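Local atomic coordinates of probable starch synthase 4, chloroplastic/amyloplastic (PDB entry 6GNE), a protein that is a probable plastid starch synthase of Arabidopsis, a glycosyltransferase with the two-domain GT-B fold. Residues 439-444 with 459-464; 425-430 with 455-460; 116-121 with 149-154; 47-52 with 122-127. All coordinates share one frame; numbering follows the deposited sequence.

Overall arrangement
The four contacts form two pairs, one within each half of a GT-B enzyme. Contacts 1 and 2 lie in the half that carries the group 1 glycosyltransferase family; their centres are about 3 Å apart, and both hold helix 448-464 to the sheet-edge region. Contacts 3 and 4 belong to the starch synthase catalytic domain family, share helix 117-134 and have centres about 9 Å apart. Some 43 to 44 Å separates the centres of one pair from those of the other. ADP and glycans are bound in the structure; the side chain of Phe121 in contact 3 is about 6 Å from a bound glucose, that of Phe124 in contact 4 about 12 Å.

Contact 1: residues 439-444 with 459-464; sequences NGFTFQ and FNHYKK
Phe441 on the short strand 441-443 and His461 in the last turn of helix 448-464 are the closest backbone partners, yet their CA atoms stand 10.4 Å apart, a gap that two aromatic side chains have to bridge. Both residues direct their side chains toward the opposite segment. Contact is made at the far end of the phenyl ring: CE2 of Phe441 comes to 3.9 Å from CD2 of His461, while CZ of Phe441 lies 4.0 Å from CB of the same histidine. CD2 of His461 sits at the rim of the phenyl group and in its plane. With centroids 5.6 Å apart and ring planes at 63°, the pair is an offset edge-to-face stack in which Phe441 supplies the edge and His461 the face. The first torsions are alike, each CG standing anti to its own carbonyl carbon (chi1 -61° in Phe441, -84° in His461), and from these positions the two rings extend toward each other and meet between strand and helix. NE2 of His461 also makes a weak hydrogen bond to OD1 of Asp429. Strand 441-443 closes one edge of the six-stranded parallel sheet, next to strand 412-416, and the phenyl ring of Phe441 also rests on Ile412 there. Ile428 touches both rings from the loop after helix 419-424, Ala458 meets Phe441 one turn back along helix 448-464, and Trp469 of helix 466-477 packs against His461.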
# COMPACT_ATOMS: atom_id res chain seq x y z
N ASN A 439 -16.79 6.91 -13.14
CA ASN A 439 -17.07 5.84 -12.17
C ASN A 439 -17.42 6.27 -10.77
O ASN A 439 -17.56 5.42 -9.92
CB ASN A 439 -15.87 4.89 -12.11
CG ASN A 439 -14.58 5.59 -11.69
OD1 ASN A 439 -14.61 6.76 -11.23
ND2 ASN A 439 -13.46 4.89 -11.80
N GLY A 440 -17.56 7.57 -10.51
CA GLY A 440 -17.76 8.03 -9.13
C GLY A 440 -17.95 9.52 -9.02
O GLY A 440 -18.51 10.17 -9.91
N PHE A 441 -17.49 10.06 -7.90
CA PHE A 441 -17.65 11.48 -7.60
C PHE A 441 -16.37 12.03 -7.04
O PHE A 441 -15.75 11.38 -6.21
CB PHE A 441 -18.76 11.67 -6.56
CG PHE A 441 -20.09 11.18 -7.02
CD1 PHE A 441 -20.46 9.88 -6.80
CD2 PHE A 441 -20.95 12.03 -7.68
CE1 PHE A 441 -21.67 9.41 -7.23
CE2 PHE A 441 -22.19 11.57 -8.11
CZ PHE A 441 -22.54 10.24 -7.91
N THR A 442 -15.96 13.22 -7.51
CA THR A 442 -14.73 13.85 -7.05
C THR A 442 -14.93 15.28 -6.62
O THR A 442 -15.93 15.89 -6.90
CB THR A 442 -13.60 13.78 -8.12
OG1 THR A 442 -13.89 14.60 -9.27
CG2 THR A 442 -13.34 12.34 -8.58
N PHE A 443 -13.96 15.82 -5.90
CA PHE A 443 -13.90 17.26 -5.59
C PHE A 443 -12.45 17.72 -5.53
O PHE A 443 -11.55 16.92 -5.28
CB PHE A 443 -14.65 17.57 -4.28
CG PHE A 443 -14.08 16.91 -3.06
CD1 PHE A 443 -14.35 15.59 -2.76
CD2 PHE A 443 -13.28 17.64 -2.20
CE1 PHE A 443 -13.83 15.01 -1.62
CE2 PHE A 443 -12.72 17.06 -1.05
CZ PHE A 443 -13.00 15.75 -0.76
N GLN A 444 -12.24 19.01 -5.75
CA GLN A 444 -10.92 19.57 -5.81
C GLN A 444 -10.40 19.99 -4.42
O GLN A 444 -9.45 19.42 -3.90
CB GLN A 444 -10.89 20.73 -6.81
CG GLN A 444 -9.48 21.16 -7.25
CD GLN A 444 -8.67 20.01 -7.93
OE1 GLN A 444 -8.85 19.75 -9.16
NE2 GLN A 444 -7.80 19.31 -7.14
N PHE A 459 -25.61 11.45 -3.12
CA PHE A 459 -26.91 11.13 -2.47
C PHE A 459 -28.09 11.35 -3.39
O PHE A 459 -28.99 10.53 -3.43
CB PHE A 459 -27.12 11.89 -1.16
CG PHE A 459 -26.50 11.22 0.03
CD1 PHE A 459 -25.16 10.83 0.02
CD2 PHE A 459 -27.25 10.97 1.16
CE1 PHE A 459 -24.60 10.20 1.10
CE2 PHE A 459 -26.71 10.35 2.26
CZ PHE A 459 -25.37 9.96 2.23
N ASN A 460 -28.08 12.45 -4.14
CA ASN A 460 -29.09 12.72 -5.19
C ASN A 460 -29.15 11.61 -6.23
O ASN A 460 -30.22 11.07 -6.49
CB ASN A 460 -28.83 14.07 -5.91
CG ASN A 460 -29.26 15.30 -5.07
OD1 ASN A 460 -29.68 15.19 -3.89
ND2 ASN A 460 -29.14 16.48 -5.68
N HIS A 461 -28.00 11.26 -6.82
CA HIS A 461 -27.92 10.19 -7.83
C HIS A 461 -28.46 8.86 -7.26
O HIS A 461 -29.25 8.20 -7.92
CB HIS A 461 -26.51 10.02 -8.38
CG HIS A 461 -26.17 10.95 -9.51
ND1 HIS A 461 -26.27 10.58 -10.84
CD2 HIS A 461 -25.74 12.25 -9.51
CE1 HIS A 461 -25.91 11.61 -11.61
NE2 HIS A 461 -25.58 12.63 -10.83
N TYR A 462 -28.06 8.51 -6.04
CA TYR A 462 -28.50 7.27 -5.40
C TYR A 462 -30.02 7.25 -5.20
O TYR A 462 -30.66 6.29 -5.56
CB TYR A 462 -27.77 7.05 -4.06
CG TYR A 462 -28.23 5.84 -3.28
CD1 TYR A 462 -29.31 5.91 -2.40
CD2 TYR A 462 -27.61 4.59 -3.45
CE1 TYR A 462 -29.74 4.80 -1.70
CE2 TYR A 462 -28.03 3.46 -2.74
CZ TYR A 462 -29.10 3.58 -1.87
OH TYR A 462 -29.55 2.49 -1.18
N LYS A 463 -30.57 8.32 -4.64
CA LYS A 463 -32.00 8.41 -4.30
C LYS A 463 -32.95 8.61 -5.48
O LYS A 463 -34.03 8.06 -5.46
CB LYS A 463 -32.25 9.58 -3.33
CG LYS A 463 -31.83 9.37 -1.88
CD LYS A 463 -32.52 10.39 -0.97
CE LYS A 463 -32.07 10.26 0.48
NZ LYS A 463 -30.89 11.13 0.73
N LYS A 464 -32.59 9.43 -6.47
CA LYS A 464 -33.60 9.91 -7.46
C LYS A 464 -33.95 8.85 -8.55
O LYS A 464 -35.08 8.82 -9.03
CB LYS A 464 -33.21 11.28 -8.08
CG LYS A 464 -32.66 11.26 -9.54
CD LYS A 464 -31.87 12.52 -9.98
CE LYS A 464 -32.73 13.72 -10.45
NZ LYS A 464 -33.14 13.71 -11.89

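Contact 2: residues 425-430 with 455-460; sequences VFDIDD and LERAFN
Arg457 reaches from helix 448-464 into a type I beta turn, Asp427 to Asp430, and its guanidinium group is gripped there by two carboxylates. Its CB passes 3.9 Å from OD2 of Asp429, whose side chain runs alongside the arginine the other way. Farther out, CD lies 3.5 Å from that same OD2. The chain is extended as far as CD and then bends (chi3 -67°), which brings the guanidinium edge round to the acids. At the tip, NH1 donates to OD2 of Asp427 over 3.0 Å. NH2 shares this acceptor at 3.1 Å, so the two terminal nitrogens grip one oxygen end-on; a further bond from NH2 to OD1 of Asp427 is weak. The other task of NH2 is a straighter bond to OD2 of Asp429, 3.0 Å long with an angle of 163° at the hydrogen. OD2 of both aspartates lies close to the guanidinium plane, although the Asp427 carboxylate is itself turned 44° from that plane. OD1 of Asp427 accepts from the backbone N of Asp429 at 2.8 Å, an Asx turn, which ties the Asp427 carboxylate to the backbone of the second acid. OD2 of Asp427 takes an additional bond from the backbone N of Thr442, tying the network to strand 441-443. The result is a salt-bridge network of one guanidinium and two carboxylates; its positive charge would be expected to favour ionisation of both acids, and the two backbone N-H donors that of the buried Asp427.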
# COMPACT_ATOMS: atom_id res chain seq x y z
N VAL A 425 -10.35 7.71 -10.22
CA VAL A 425 -11.70 8.15 -9.90
C VAL A 425 -12.08 9.35 -10.75
O VAL A 425 -11.42 10.37 -10.75
CB VAL A 425 -11.90 8.45 -8.41
CG1 VAL A 425 -13.37 8.67 -8.09
CG2 VAL A 425 -11.42 7.29 -7.57
N PHE A 426 -13.19 9.21 -11.47
CA PHE A 426 -13.65 10.17 -12.46
C PHE A 426 -15.14 10.48 -12.25
O PHE A 426 -16.00 9.60 -12.34
CB PHE A 426 -13.43 9.59 -13.86
CG PHE A 426 -12.01 9.21 -14.13
CD1 PHE A 426 -11.07 10.17 -14.54
CD2 PHE A 426 -11.59 7.89 -13.97
CE1 PHE A 426 -9.75 9.81 -14.79
CE2 PHE A 426 -10.26 7.52 -14.20
CZ PHE A 426 -9.34 8.48 -14.62
N ASP A 427 -15.43 11.74 -11.99
CA ASP A 427 -16.77 12.24 -11.71
C ASP A 427 -17.76 12.00 -12.87
O ASP A 427 -17.49 12.40 -14.01
CB ASP A 427 -16.70 13.75 -11.39
CG ASP A 427 -17.92 14.27 -10.70
OD1 ASP A 427 -18.91 14.62 -11.38
OD2 ASP A 427 -17.89 14.36 -9.45
N ILE A 428 -18.89 11.38 -12.55
CA ILE A 428 -19.96 11.11 -13.54
C ILE A 428 -20.69 12.37 -14.07
O ILE A 428 -21.29 12.30 -15.13
CB ILE A 428 -21.01 10.07 -13.07
CG1 ILE A 428 -21.93 10.65 -11.98
CG2 ILE A 428 -20.31 8.82 -12.58
CD1 ILE A 428 -22.97 9.68 -11.43
N ASP A 429 -20.61 13.49 -13.35
CA ASP A 429 -21.19 14.76 -13.81
C ASP A 429 -20.20 15.68 -14.59
O ASP A 429 -20.61 16.73 -15.04
CB ASP A 429 -21.86 15.51 -12.65
CG ASP A 429 -23.06 14.72 -12.02
OD1 ASP A 429 -23.82 13.99 -12.72
OD2 ASP A 429 -23.28 14.85 -10.78
N ASP A 430 -18.94 15.31 -14.78
CA ASP A 430 -18.00 16.11 -15.61
C ASP A 430 -18.03 15.66 -17.10
O ASP A 430 -17.51 14.59 -17.46
CB ASP A 430 -16.57 15.97 -15.04
CG ASP A 430 -15.53 16.88 -15.74
OD1 ASP A 430 -15.85 17.53 -16.76
OD2 ASP A 430 -14.38 16.90 -15.27
N LEU A 455 -20.74 14.93 -2.08
CA LEU A 455 -21.62 14.07 -1.29
C LEU A 455 -23.10 14.31 -1.65
O LEU A 455 -23.85 13.35 -1.83
CB LEU A 455 -21.36 14.28 0.19
CG LEU A 455 -22.00 13.25 1.12
CD1 LEU A 455 -21.26 11.93 1.06
CD2 LEU A 455 -22.01 13.72 2.56
N GLU A 456 -23.50 15.58 -1.75
CA GLU A 456 -24.86 15.98 -2.16
C GLU A 456 -25.22 15.30 -3.48
O GLU A 456 -26.27 14.67 -3.58
CB GLU A 456 -24.94 17.51 -2.28
CG GLU A 456 -26.26 18.10 -2.77
CD GLU A 456 -26.19 19.62 -3.10
OE1 GLU A 456 -25.13 20.14 -3.52
OE2 GLU A 456 -27.22 20.34 -2.97
N ARG A 457 -24.34 15.40 -4.48
CA ARG A 457 -24.63 14.81 -5.80
C ARG A 457 -24.71 13.31 -5.74
O ARG A 457 -25.55 12.72 -6.35
CB ARG A 457 -23.64 15.27 -6.87
CG ARG A 457 -23.77 16.75 -7.19
CD ARG A 457 -22.79 17.24 -8.25
NE ARG A 457 -21.39 17.19 -7.82
CZ ARG A 457 -20.49 16.29 -8.22
NH1 ARG A 457 -19.27 16.35 -7.73
NH2 ARG A 457 -20.77 15.34 -9.12
N ALA A 458 -23.86 12.69 -4.95
CA ALA A 458 -23.87 11.25 -4.81
C ALA A 458 -25.17 10.77 -4.17
O ALA A 458 -25.78 9.81 -4.65
CB ALA A 458 -22.67 10.78 -4.02
N PHE A 459 -25.61 11.45 -3.12
CA PHE A 459 -26.91 11.13 -2.47
C PHE A 459 -28.09 11.35 -3.39
O PHE A 459 -28.99 10.53 -3.43
CB PHE A 459 -27.12 11.89 -1.16
CG PHE A 459 -26.50 11.22 0.03
CD1 PHE A 459 -25.16 10.83 0.02
CD2 PHE A 459 -27.25 10.97 1.16
CE1 PHE A 459 -24.60 10.20 1.10
CE2 PHE A 459 -26.71 10.35 2.26
CZ PHE A 459 -25.37 9.96 2.23
N ASN A 460 -28.08 12.45 -4.14
CA ASN A 460 -29.09 12.72 -5.19
C ASN A 460 -29.15 11.61 -6.23
O ASN A 460 -30.22 11.07 -6.49
CB ASN A 460 -28.83 14.07 -5.91
CG ASN A 460 -29.26 15.30 -5.07
OD1 ASN A 460 -29.68 15.19 -3.89
ND2 ASN A 460 -29.14 16.48 -5.68

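Contact 3: residues 116-121 with 149-154; sequences DDFRRF and TAFVAP
Phe118 and Phe151 form a T-shaped aromatic pair between helix 117-134 and the chain where helix 146-150 gives way to helix 152-160, all within the Rossmann-like N-terminal half of the GT-B fold. Along the first segment, Asp116 stands just before the helix and forms a salt bridge with Arg108. Asp117 follows, its OD1 bound to NH1 of Arg120 at 2.8 Å, one helical turn on. Phe118 supplies the ring-to-ring contact. Its CG is anti to the backbone N (chi1 -167°), and this swings the ring to where one face receives the edge of Phe151, with ring centroids 5.0 Å apart and planes at 80°. CE1 and CZ of Phe151 make the touch, CE1 coming to 3.4 Å from CZ of Phe118. Pro215 of helix 215-222 packs against both rings. Arg120 points elsewhere, and the face of its guanidinium has CZ of Phe121 4.0 Å above it, toward the rim. Phe121 is where the backbones come nearest, its CA 6.7 Å from that of Thr149, but its ring leads away, toward Tyr53 and the bound glycan. What it offers Phe151 is its main chain: the carbonyl O of Phe121, which accepts a hydrogen bond from OG of Ser125, lies 4.2 Å from CD2 of Phe151.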
# COMPACT_ATOMS: atom_id res chain seq x y z
N ASP A 116 14.34 2.43 17.17
CA ASP A 116 15.48 2.04 16.35
C ASP A 116 15.08 1.43 14.99
O ASP A 116 15.75 0.53 14.51
CB ASP A 116 16.39 1.09 17.17
CG ASP A 116 15.73 -0.24 17.52
OD1 ASP A 116 14.48 -0.32 17.54
OD2 ASP A 116 16.45 -1.22 17.79
N ASP A 117 14.01 1.91 14.36
CA ASP A 117 13.58 1.38 13.04
C ASP A 117 14.72 1.37 12.01
O ASP A 117 14.85 0.42 11.24
CB ASP A 117 12.38 2.15 12.44
CG ASP A 117 11.03 1.62 12.92
OD1 ASP A 117 10.94 0.59 13.61
OD2 ASP A 117 10.02 2.23 12.56
N PHE A 118 15.54 2.42 12.02
CA PHE A 118 16.64 2.57 11.08
C PHE A 118 17.58 1.35 11.16
O PHE A 118 17.96 0.75 10.14
CB PHE A 118 17.41 3.87 11.36
CG PHE A 118 18.36 4.24 10.27
CD1 PHE A 118 19.60 3.64 10.18
CD2 PHE A 118 17.99 5.18 9.30
CE1 PHE A 118 20.46 3.95 9.15
CE2 PHE A 118 18.85 5.49 8.25
CZ PHE A 118 20.09 4.88 8.19
N ARG A 119 17.96 1.00 12.40
CA ARG A 119 18.83 -0.12 12.64
C ARG A 119 18.15 -1.44 12.25
O ARG A 119 18.75 -2.27 11.55
CB ARG A 119 19.30 -0.14 14.09
CG ARG A 119 20.33 0.94 14.40
CD ARG A 119 20.57 1.13 15.90
NE ARG A 119 20.94 -0.10 16.59
CZ ARG A 119 22.12 -0.72 16.49
NH1 ARG A 119 22.33 -1.84 17.18
NH2 ARG A 119 23.09 -0.26 15.70
N ARG A 120 16.90 -1.60 12.69
CA ARG A 120 16.08 -2.77 12.40
C ARG A 120 16.09 -3.07 10.90
O ARG A 120 16.46 -4.16 10.49
CB ARG A 120 14.63 -2.57 12.87
CG ARG A 120 14.40 -2.51 14.37
CD ARG A 120 12.96 -2.18 14.72
NE ARG A 120 12.07 -3.33 14.47
CZ ARG A 120 10.80 -3.29 14.05
NH1 ARG A 120 10.16 -2.14 13.80
NH2 ARG A 120 10.13 -4.42 13.88
N PHE A 121 15.74 -2.10 10.08
CA PHE A 121 15.57 -2.38 8.65
C PHE A 121 16.86 -2.31 7.80
O PHE A 121 16.98 -2.99 6.77
CB PHE A 121 14.42 -1.55 8.07
CG PHE A 121 13.07 -1.92 8.64
CD1 PHE A 121 12.44 -3.08 8.23
CD2 PHE A 121 12.45 -1.12 9.60
CE1 PHE A 121 11.20 -3.43 8.74
CE2 PHE A 121 11.21 -1.47 10.13
CZ PHE A 121 10.58 -2.62 9.71
N THR A 149 13.91 -0.84 2.88
CA THR A 149 14.79 -1.65 2.05
C THR A 149 15.49 -0.84 0.95
O THR A 149 16.05 -1.42 0.01
CB THR A 149 14.02 -2.81 1.43
OG1 THR A 149 13.08 -2.31 0.48
CG2 THR A 149 13.32 -3.58 2.51
N ALA A 150 15.48 0.49 1.08
CA ALA A 150 16.24 1.36 0.20
C ALA A 150 17.73 1.11 0.31
O ALA A 150 18.46 1.29 -0.65
CB ALA A 150 15.94 2.80 0.55
N PHE A 151 18.17 0.67 1.49
CA PHE A 151 19.56 0.35 1.74
C PHE A 151 20.13 -0.72 0.82
O PHE A 151 21.33 -0.79 0.66
CB PHE A 151 19.78 -0.11 3.19
CG PHE A 151 19.22 0.81 4.24
CD1 PHE A 151 19.94 1.93 4.64
CD2 PHE A 151 17.99 0.56 4.82
CE1 PHE A 151 19.44 2.77 5.60
CE2 PHE A 151 17.47 1.41 5.77
CZ PHE A 151 18.20 2.52 6.17
N VAL A 152 19.27 -1.57 0.26
CA VAL A 152 19.70 -2.62 -0.66
C VAL A 152 20.48 -2.09 -1.88
O VAL A 152 21.49 -2.69 -2.27
CB VAL A 152 18.48 -3.46 -1.12
CG1 VAL A 152 18.83 -4.35 -2.30
CG2 VAL A 152 17.96 -4.32 0.02
N ALA A 153 20.03 -0.98 -2.48
CA ALA A 153 20.68 -0.44 -3.69
C ALA A 153 22.17 -0.10 -3.51
O ALA A 153 22.98 -0.65 -4.23
CB ALA A 153 19.90 0.77 -4.23
N PRO A 154 22.52 0.78 -2.55
CA PRO A 154 23.95 1.03 -2.33
C PRO A 154 24.73 -0.18 -1.79
O PRO A 154 25.87 -0.39 -2.21
CB PRO A 154 23.98 2.18 -1.32
CG PRO A 154 22.63 2.13 -0.65
CD PRO A 154 21.68 1.64 -1.70

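Contact 4: residues 47-52 with 122-127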
# COMPACT_ATOMS: atom_id res chain seq x y z
N GLU A 47 10.34 -14.49 -6.13
CA GLU A 47 10.60 -14.89 -4.73
C GLU A 47 10.58 -13.64 -3.86
O GLU A 47 10.95 -12.54 -4.30
CB GLU A 47 11.97 -15.53 -4.58
CG GLU A 47 12.05 -17.02 -4.86
CD GLU A 47 13.48 -17.53 -4.82
OE1 GLU A 47 14.37 -16.80 -4.28
OE2 GLU A 47 13.67 -18.70 -5.24
N ILE A 48 10.18 -13.81 -2.61
CA ILE A 48 10.07 -12.69 -1.70
C ILE A 48 10.88 -12.93 -0.44
O ILE A 48 10.90 -14.04 0.05
CB ILE A 48 8.60 -12.39 -1.40
CG1 ILE A 48 7.95 -11.93 -2.71
CG2 ILE A 48 8.48 -11.30 -0.35
CD1 ILE A 48 6.47 -12.15 -2.74
N ILE A 49 11.56 -11.89 0.03
CA ILE A 49 12.31 -11.95 1.27
C ILE A 49 11.70 -10.94 2.24
O ILE A 49 11.63 -9.76 1.91
CB ILE A 49 13.80 -11.68 1.05
CG1 ILE A 49 14.40 -12.75 0.10
CG2 ILE A 49 14.55 -11.64 2.38
CD1 ILE A 49 15.82 -12.46 -0.36
N LEU A 50 11.27 -11.44 3.41
CA LEU A 50 10.66 -10.66 4.49
C LEU A 50 11.38 -10.88 5.80
O LEU A 50 12.10 -11.85 5.93
CB LEU A 50 9.21 -11.10 4.73
CG LEU A 50 8.22 -10.96 3.58
CD1 LEU A 50 6.88 -11.52 3.98
CD2 LEU A 50 8.09 -9.51 3.16
N PRO A 51 11.16 -10.00 6.78
CA PRO A 51 11.52 -10.38 8.12
C PRO A 51 10.54 -11.41 8.67
O PRO A 51 9.40 -11.49 8.23
CB PRO A 51 11.40 -9.08 8.92
CG PRO A 51 11.38 -7.98 7.90
CD PRO A 51 10.69 -8.61 6.72
N LYS A 52 10.99 -12.17 9.66
CA LYS A 52 10.10 -12.99 10.46
C LYS A 52 9.69 -12.15 11.66
O LYS A 52 10.34 -12.16 12.70
CB LYS A 52 10.79 -14.27 10.92
CG LYS A 52 9.90 -15.16 11.79
CD LYS A 52 9.46 -16.45 11.10
CE LYS A 52 8.81 -17.43 12.08
NZ LYS A 52 9.45 -17.45 13.45
N SER A 122 17.84 -1.51 8.21
CA SER A 122 19.16 -1.58 7.58
C SER A 122 19.82 -2.95 7.86
O SER A 122 20.48 -3.51 6.98
CB SER A 122 20.07 -0.42 8.01
OG SER A 122 20.33 -0.44 9.39
N TYR A 123 19.65 -3.50 9.07
CA TYR A 123 20.12 -4.88 9.33
C TYR A 123 19.48 -5.87 8.37
O TYR A 123 20.17 -6.66 7.72
CB TYR A 123 19.82 -5.32 10.77
CG TYR A 123 20.29 -6.74 11.08
CD1 TYR A 123 19.51 -7.86 10.73
CD2 TYR A 123 21.52 -6.97 11.72
CE1 TYR A 123 19.95 -9.15 11.02
CE2 TYR A 123 21.96 -8.26 12.00
CZ TYR A 123 21.18 -9.34 11.65
OH TYR A 123 21.61 -10.62 11.96
N PHE A 124 18.15 -5.83 8.33
CA PHE A 124 17.37 -6.69 7.47
C PHE A 124 17.83 -6.63 6.02
O PHE A 124 17.98 -7.68 5.37
CB PHE A 124 15.88 -6.34 7.56
CG PHE A 124 15.04 -7.02 6.52
CD1 PHE A 124 14.97 -8.42 6.48
CD2 PHE A 124 14.36 -6.29 5.56
CE1 PHE A 124 14.22 -9.06 5.51
CE2 PHE A 124 13.59 -6.94 4.59
CZ PHE A 124 13.52 -8.33 4.56
N SER A 125 18.04 -5.41 5.53
CA SER A 125 18.49 -5.18 4.15
C SER A 125 19.81 -5.86 3.89
O SER A 125 19.98 -6.48 2.86
CB SER A 125 18.62 -3.68 3.85
OG SER A 125 17.36 -3.02 3.89
N ARG A 126 20.74 -5.75 4.84
CA ARG A 126 22.04 -6.40 4.73
C ARG A 126 21.88 -7.91 4.72
O ARG A 126 22.34 -8.58 3.79
CB ARG A 126 22.99 -5.99 5.86
CG ARG A 126 24.38 -6.59 5.78
CD ARG A 126 25.11 -6.08 4.54
NE ARG A 126 26.33 -6.82 4.22
CZ ARG A 126 27.56 -6.47 4.56
NH1 ARG A 126 27.82 -5.41 5.31
NH2 ARG A 126 28.57 -7.24 4.16
N ALA A 127 21.21 -8.43 5.75
CA ALA A 127 20.97 -9.86 5.87
C ALA A 127 20.26 -10.44 4.65
O ALA A 127 20.54 -11.57 4.27
CB ALA A 127 20.19 -10.17 7.14
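Phe124 on helix 117-134 lays its ring against the end of strand 45-51, where Pro51 covers one face, the carbonyl of Ile49 meets the rim and the backbone of Leu50 packs close by. The aromatic side chain sets out toward the strand with CG anti to the backbone N (chi1 169°), and this carries the ring across the gap between two buried elements. Pro51 answers with its own ring, the two side chains crossing at about a right angle. CG of Pro51 stands 3.8 Å from the centroid of the phenyl ring and only 7° off its normal, a CH-pi contact centred on the face. The neighbouring CD of Pro51 comes to 3.6 Å from CZ of Phe124. Ile49 works from another direction: its CG2 branch, not CG1, touches the ring, 4.1 Å from CE1 of Phe124. The backbone carbonyl of Ile49 also approaches close to the ring plane, its O 3.6 Å from CZ of Phe124. Between these two residues C of Leu50 lies 3.4 Å from CE1 of Phe124, whereas the Leu50 side chain leaves the backbone away from the helix and meets Met19. Strand and helix axes come within 9.4 Å and run roughly antiparallel, at 144°. Ile15 of strand 11-15 touches Phe124 too, and Ile49 reaches Val13 of that strand and Ile97 of strand 92-100. A helix laid against neighbouring parallel strands, with an aromatic side chain set near their C-terminal ends, is the alpha/beta layering of the Rossmann-like domains that make up the GT-B fold.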